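Local coordinates for sulfite reductase [ferredoxin] (Mycobacterium tuberculosis, PDB 1ZJ8), which reduces sulfite to sulfide with electrons from ferredoxin, probably for sulfur amino-acid and cofactor biosynthesis, using siroheme and a [4Fe-4S] cluster, at residues I481-Q491 against G503-L512. Sequence-based numbering, arbitrary orientation.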
ATOM      1  N   ILE A 481      -5.696   5.168   7.491  1.00 36.89           N
ATOM      2  CA  ILE A 481      -6.292   5.726   8.720  1.00 36.99           C
ATOM      3  C   ILE A 481      -7.785   5.402   8.911  1.00 37.08           C
ATOM      4  O   ILE A 481      -8.238   4.998   9.998  1.00 37.04           O
ATOM      5  CB  ILE A 481      -6.231   7.280   8.702  1.00 37.17           C
ATOM      6  CG1 ILE A 481      -4.800   7.789   8.575  1.00 37.30           C
ATOM      7  CG2 ILE A 481      -6.881   7.863   9.979  1.00 37.65           C
ATOM      8  CD1 ILE A 481      -4.696   9.221   8.150  1.00 36.96           C
ATOM      9  N   GLN A 482      -8.546   5.610   7.843  1.00 37.10           N
ATOM     10  CA  GLN A 482      -9.989   5.717   7.958  1.00 37.12           C
ATOM     11  C   GLN A 482     -10.644   4.367   7.925  1.00 37.22           C
ATOM     12  O   GLN A 482     -11.867   4.279   8.019  1.00 37.51           O
ATOM     13  CB  GLN A 482     -10.580   6.604   6.845  1.00 37.11           C
ATOM     14  CG  GLN A 482     -10.011   8.030   6.753  1.00 35.66           C
ATOM     15  CD  GLN A 482      -8.753   8.095   5.915  1.00 35.01           C
ATOM     16  OE1 GLN A 482      -8.050   7.094   5.760  1.00 33.79           O
ATOM     17  NE2 GLN A 482      -8.467   9.272   5.356  1.00 35.25           N
ATOM     18  N   ILE A 483      -9.852   3.311   7.789  1.00 37.41           N
ATOM     19  CA  ILE A 483     -10.429   1.976   7.682  1.00 37.57           C
ATOM     20  C   ILE A 483      -9.839   1.043   8.724  1.00 37.94           C
ATOM     21  O   ILE A 483      -9.677  -0.146   8.473  1.00 38.91           O
ATOM     22  CB  ILE A 483     -10.277   1.425   6.240  1.00 37.37           C
ATOM     23  CG1 ILE A 483      -8.802   1.309   5.840  1.00 36.94           C
ATOM     24  CG2 ILE A 483     -11.004   2.328   5.260  1.00 36.76           C
ATOM     25  CD1 ILE A 483      -8.599   0.882   4.424  1.00 37.20           C
ATOM     26  N   ALA A 484      -9.527   1.590   9.894  1.00 38.08           N
ATOM     27  CA  ALA A 484      -8.993   0.815  11.010  1.00 38.04           C
ATOM     28  C   ALA A 484     -10.004   0.910  12.095  1.00 38.17           C
ATOM     29  O   ALA A 484     -10.731   1.880  12.151  1.00 38.56           O
ATOM     30  CB  ALA A 484      -7.692   1.417  11.494  1.00 38.10           C
ATOM     31  N   ASP A 485     -10.061  -0.093  12.956  1.00 38.52           N
ATOM     32  CA  ASP A 485     -10.851   0.024  14.164  1.00 38.87           C
ATOM     33  C   ASP A 485     -10.293   1.196  14.973  1.00 38.88           C
ATOM     34  O   ASP A 485     -11.064   2.038  15.419  1.00 39.16           O
ATOM     35  CB  ASP A 485     -10.855  -1.286  14.951  1.00 39.09           C
ATOM     36  CG  ASP A 485     -11.625  -2.397  14.237  1.00 40.50           C
ATOM     37  OD1 ASP A 485     -12.543  -2.096  13.422  1.00 40.64           O
ATOM     38  OD2 ASP A 485     -11.287  -3.580  14.481  1.00 42.66           O
ATOM     39  N   ILE A 486      -8.966   1.273  15.119  1.00 38.67           N
ATOM     40  CA  ILE A 486      -8.325   2.427  15.716  1.00 38.75           C
ATOM     41  C   ILE A 486      -7.291   3.019  14.752  1.00 39.06           C
ATOM     42  O   ILE A 486      -6.206   2.478  14.587  1.00 39.04           O
ATOM     43  CB  ILE A 486      -7.654   2.057  17.040  1.00 38.62           C
ATOM     44  CG1 ILE A 486      -8.638   1.303  17.929  1.00 37.98           C
ATOM     45  CG2 ILE A 486      -7.145   3.325  17.748  1.00 38.92           C
ATOM     46  CD1 ILE A 486      -8.083   0.879  19.241  1.00 37.75           C
ATOM     47  N   GLY A 487      -7.628   4.136  14.119  1.00 39.51           N
ATOM     48  CA  GLY A 487      -6.729   4.794  13.180  1.00 40.05           C
ATOM     49  C   GLY A 487      -6.136   6.020  13.827  1.00 40.62           C
ATOM     50  O   GLY A 487      -6.817   6.713  14.578  1.00 40.93           O
ATOM     51  N   PHE A 488      -4.867   6.292  13.552  1.00 41.45           N
ATOM     52  CA  PHE A 488      -4.196   7.457  14.116  1.00 42.22           C
ATOM     53  C   PHE A 488      -3.663   8.324  12.991  1.00 43.30           C
ATOM     54  O   PHE A 488      -2.934   7.837  12.129  1.00 43.13           O
ATOM     55  CB  PHE A 488      -3.055   7.025  15.037  1.00 41.37           C
ATOM     56  CG  PHE A 488      -3.512   6.340  16.291  1.00 40.82           C
ATOM     57  CD1 PHE A 488      -3.778   7.063  17.431  1.00 39.85           C
ATOM     58  CD2 PHE A 488      -3.667   4.964  16.335  1.00 41.19           C
ATOM     59  CE1 PHE A 488      -4.196   6.435  18.586  1.00 40.12           C
ATOM     60  CE2 PHE A 488      -4.089   4.327  17.505  1.00 40.37           C
ATOM     61  CZ  PHE A 488      -4.346   5.071  18.626  1.00 39.85           C
ATOM     62  N   LYS A 489      -4.046   9.603  12.993  1.00 45.28           N
ATOM     63  CA  LYS A 489      -3.545  10.570  12.006  1.00 46.49           C
ATOM     64  C   LYS A 489      -2.626  11.531  12.721  1.00 47.82           C
ATOM     65  O   LYS A 489      -3.075  12.366  13.515  1.00 47.95           O
ATOM     66  CB  LYS A 489      -4.679  11.348  11.323  1.00 46.78           C
ATOM     67  CG  LYS A 489      -4.207  12.433  10.286  1.00 46.28           C
ATOM     68  CD  LYS A 489      -5.369  13.088   9.497  1.00 46.43           C
ATOM     69  CE  LYS A 489      -6.504  13.607  10.402  1.00 46.98           C
ATOM     70  NZ  LYS A 489      -7.666  14.112   9.608  1.00 47.45           N
ATOM     71  N   GLY A 490      -1.338  11.410  12.432  1.00 49.68           N
ATOM     72  CA  GLY A 490      -0.327  12.257  13.049  1.00 51.37           C
ATOM     73  C   GLY A 490      -0.449  13.714  12.639  1.00 52.97           C
ATOM     74  O   GLY A 490      -0.605  14.024  11.447  1.00 53.12           O
ATOM     75  N   GLN A 491      -0.389  14.596  13.639  1.00 54.93           N
ATOM     76  CA  GLN A 491      -0.397  16.039  13.427  1.00 56.70           C
ATOM     77  C   GLN A 491       0.298  16.709  14.607  1.00 58.25           C
ATOM     78  O   GLN A 491       0.590  16.061  15.607  1.00 58.02           O
ATOM     79  CB  GLN A 491      -1.819  16.594  13.187  1.00 56.58           C
ATOM     80  CG  GLN A 491      -2.787  16.618  14.379  1.00 57.17           C
ATOM     81  CD  GLN A 491      -4.215  17.078  13.981  1.00 57.56           C
ATOM     82  OE1 GLN A 491      -5.013  17.496  14.830  1.00 58.26           O
ATOM     83  NE2 GLN A 491      -4.527  17.002  12.685  1.00 57.96           N
ATOM     84  N   GLY A 503       1.705  14.322  18.106  1.00 58.88           N
ATOM     85  CA  GLY A 503       0.559  13.563  18.610  1.00 57.21           C
ATOM     86  C   GLY A 503      -0.363  13.156  17.464  1.00 55.57           C
ATOM     87  O   GLY A 503      -0.027  13.321  16.292  1.00 55.08           O
ATOM     88  N   PHE A 504      -1.534  12.620  17.798  1.00 53.87           N
ATOM     89  CA  PHE A 504      -2.386  11.964  16.809  1.00 52.67           C
ATOM     90  C   PHE A 504      -3.862  12.333  16.991  1.00 51.48           C
ATOM     91  O   PHE A 504      -4.351  12.472  18.115  1.00 50.86           O
ATOM     92  CB  PHE A 504      -2.198  10.429  16.888  1.00 52.00           C
ATOM     93  CG  PHE A 504      -0.783   9.971  16.601  1.00 51.87           C
ATOM     94  CD1 PHE A 504       0.160   9.871  17.625  1.00 51.33           C
ATOM     95  CD2 PHE A 504      -0.386   9.671  15.312  1.00 50.88           C
ATOM     96  CE1 PHE A 504       1.464   9.478  17.366  1.00 50.67           C
ATOM     97  CE2 PHE A 504       0.914   9.279  15.058  1.00 51.36           C
ATOM     98  CZ  PHE A 504       1.839   9.185  16.092  1.00 50.74           C
ATOM     99  N   GLN A 505      -4.541  12.514  15.860  1.00 50.55           N
ATOM    100  CA  GLN A 505      -5.996  12.591  15.798  1.00 49.98           C
ATOM    101  C   GLN A 505      -6.483  11.160  15.593  1.00 48.70           C
ATOM    102  O   GLN A 505      -5.822  10.375  14.919  1.00 48.69           O
ATOM    103  CB  GLN A 505      -6.426  13.497  14.619  1.00 50.18           C
ATOM    104  CG  GLN A 505      -7.948  13.861  14.528  1.00 51.01           C
ATOM    105  CD  GLN A 505      -8.291  14.845  13.350  1.00 51.58           C
ATOM    106  OE1 GLN A 505      -8.920  14.462  12.355  1.00 52.82           O
ATOM    107  NE2 GLN A 505      -7.867  16.107  13.482  1.00 53.18           N
ATOM    108  N   VAL A 506      -7.629  10.833  16.173  1.00 47.41           N
ATOM    109  CA  VAL A 506      -8.102   9.461  16.293  1.00 46.85           C
ATOM    110  C   VAL A 506      -9.339   9.197  15.436  1.00 46.07           C
ATOM    111  O   VAL A 506     -10.335   9.909  15.537  1.00 45.96           O
ATOM    112  CB  VAL A 506      -8.446   9.189  17.774  1.00 46.93           C
ATOM    113  CG1 VAL A 506      -9.119   7.822  17.983  1.00 46.92           C
ATOM    114  CG2 VAL A 506      -7.171   9.314  18.609  1.00 47.72           C
ATOM    115  N   HIS A 507      -9.281   8.166  14.601  1.00 45.25           N
ATOM    116  CA  HIS A 507     -10.436   7.748  13.812  1.00 44.79           C
ATOM    117  C   HIS A 507     -10.819   6.367  14.325  1.00 44.41           C
ATOM    118  O   HIS A 507      -9.965   5.485  14.433  1.00 44.59           O
ATOM    119  CB  HIS A 507     -10.114   7.710  12.312  1.00 44.58           C
ATOM    120  CG  HIS A 507      -9.723   9.042  11.725  1.00 44.76           C
ATOM    121  ND1 HIS A 507     -10.484   9.692  10.773  1.00 44.86           N
ATOM    122  CD2 HIS A 507      -8.639   9.832  11.935  1.00 44.61           C
ATOM    123  CE1 HIS A 507      -9.898  10.829  10.436  1.00 44.17           C
ATOM    124  NE2 HIS A 507      -8.776  10.937  11.125  1.00 44.76           N
ATOM    125  N   LEU A 508     -12.085   6.178  14.672  1.00 43.84           N
ATOM    126  CA  LEU A 508     -12.514   4.923  15.267  1.00 43.46           C
ATOM    127  C   LEU A 508     -13.560   4.217  14.408  1.00 43.19           C
ATOM    128  O   LEU A 508     -14.483   4.852  13.894  1.00 43.20           O
ATOM    129  CB  LEU A 508     -13.054   5.183  16.669  1.00 43.45           C
ATOM    130  CG  LEU A 508     -11.984   5.572  17.696  1.00 43.55           C
ATOM    131  CD1 LEU A 508     -12.581   6.386  18.829  1.00 43.53           C
ATOM    132  CD2 LEU A 508     -11.297   4.338  18.257  1.00 43.71           C
ATOM    133  N   GLY A 509     -13.413   2.904  14.251  1.00 42.91           N
ATOM    134  CA  GLY A 509     -14.468   2.067  13.664  1.00 42.88           C
ATOM    135  C   GLY A 509     -14.513   1.917  12.140  1.00 42.65           C
ATOM    136  O   GLY A 509     -15.520   1.480  11.592  1.00 42.35           O
ATOM    137  N   GLY A 510     -13.424   2.245  11.451  1.00 42.76           N
ATOM    138  CA  GLY A 510     -13.343   2.035   9.993  1.00 42.88           C
ATOM    139  C   GLY A 510     -13.193   0.564   9.599  1.00 42.93           C
ATOM    140  O   GLY A 510     -12.644  -0.237  10.355  1.00 43.41           O
ATOM    141  N   HIS A 511     -13.684   0.199   8.425  1.00 42.72           N
ATOM    142  CA  HIS A 511     -13.510  -1.144   7.918  1.00 42.83           C
ATOM    143  C   HIS A 511     -13.911  -1.229   6.450  1.00 42.88           C
ATOM    144  O   HIS A 511     -14.738  -0.450   5.970  1.00 42.64           O
ATOM    145  CB  HIS A 511     -14.362  -2.138   8.713  1.00 43.09           C
ATOM    146  CG  HIS A 511     -15.840  -1.921   8.592  1.00 44.16           C
ATOM    147  ND1 HIS A 511     -16.528  -1.015   9.371  1.00 46.84           N
ATOM    148  CD2 HIS A 511     -16.771  -2.514   7.807  1.00 45.86           C
ATOM    149  CE1 HIS A 511     -17.815  -1.047   9.067  1.00 46.03           C
ATOM    150  NE2 HIS A 511     -17.988  -1.946   8.114  1.00 46.16           N
ATOM    151  N   LEU A 512     -13.338  -2.200   5.749  1.00 42.89           N
ATOM    152  CA  LEU A 512     -13.782  -2.546   4.412  1.00 42.88           C
ATOM    153  C   LEU A 512     -14.654  -3.789   4.522  1.00 42.77           C
ATOM    154  O   LEU A 512     -15.113  -4.130   5.612  1.00 42.54           O
ATOM    155  CB  LEU A 512     -12.564  -2.756   3.508  1.00 43.01           C
ATOM    156  CG  LEU A 512     -11.598  -1.571   3.339  1.00 42.38           C
ATOM    157  CD1 LEU A 512     -10.565  -1.929   2.303  1.00 42.33           C
ATOM    158  CD2 LEU A 512     -12.325  -0.292   2.938  1.00 42.12           C
TER
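The imidazole of His-507 takes Ile-481 CG2 over one face, a CH-pi contact 3.6 Å from CG2 to the ring centroid and displaced toward the CD2 rim, while Lys-489 CE lies in plane at its edge. On the other side of the sheet the Phe-488 ring receives Phe-504 CB at its edge, the two side chains crossing at about a right angle, and Phe-504 CD2 lies 3.4 Å from Gly-490 CA. Apart from Ile-481, which precedes the first strand, these residues belong to the antiparallel beta hairpin of strands 486-494 and 500-508 in the nitrite and sulfite reductase 4Fe-4S domain; the Ile-481 side chain is about 6 Å from the bound cluster. Main-chain bonds pair Gly-487 with His-507, Lys-489 with Gln-505 and Gln-491 with Gly-503, each in both directions. Phe-488, Val-506, Ile-486 and Leu-508 share the face with Phe-504, and helix 532-545 packs on it through Leu-532, Tyr-535 and Ile-536. Further along, Gly-509 N reaches Asp-485 O at 2.8 Å and Gly-510 N bonds weakly to Ala-484 O, while Ile-483 CG2 meets Leu-512 CD2 at 3.7 Å. Gln-482 OE1 is hydrogen-bonded to Ser-477 OG, a residue of the cluster pocket. Lys-489 and Gln-505 run side by side, both with CG anti to the backbone N (chi1 178° and -171°), and a bend at chi3 of the lysine lets NZ donate a hydrogen bond to Gln-505 OE1 (3.0 Å), from above the amide plane. The other end of that amide, Gln-505 NE2, makes a weak bond of 3.4 Å to Gln-491 OE1, the two amide planes 83° apart.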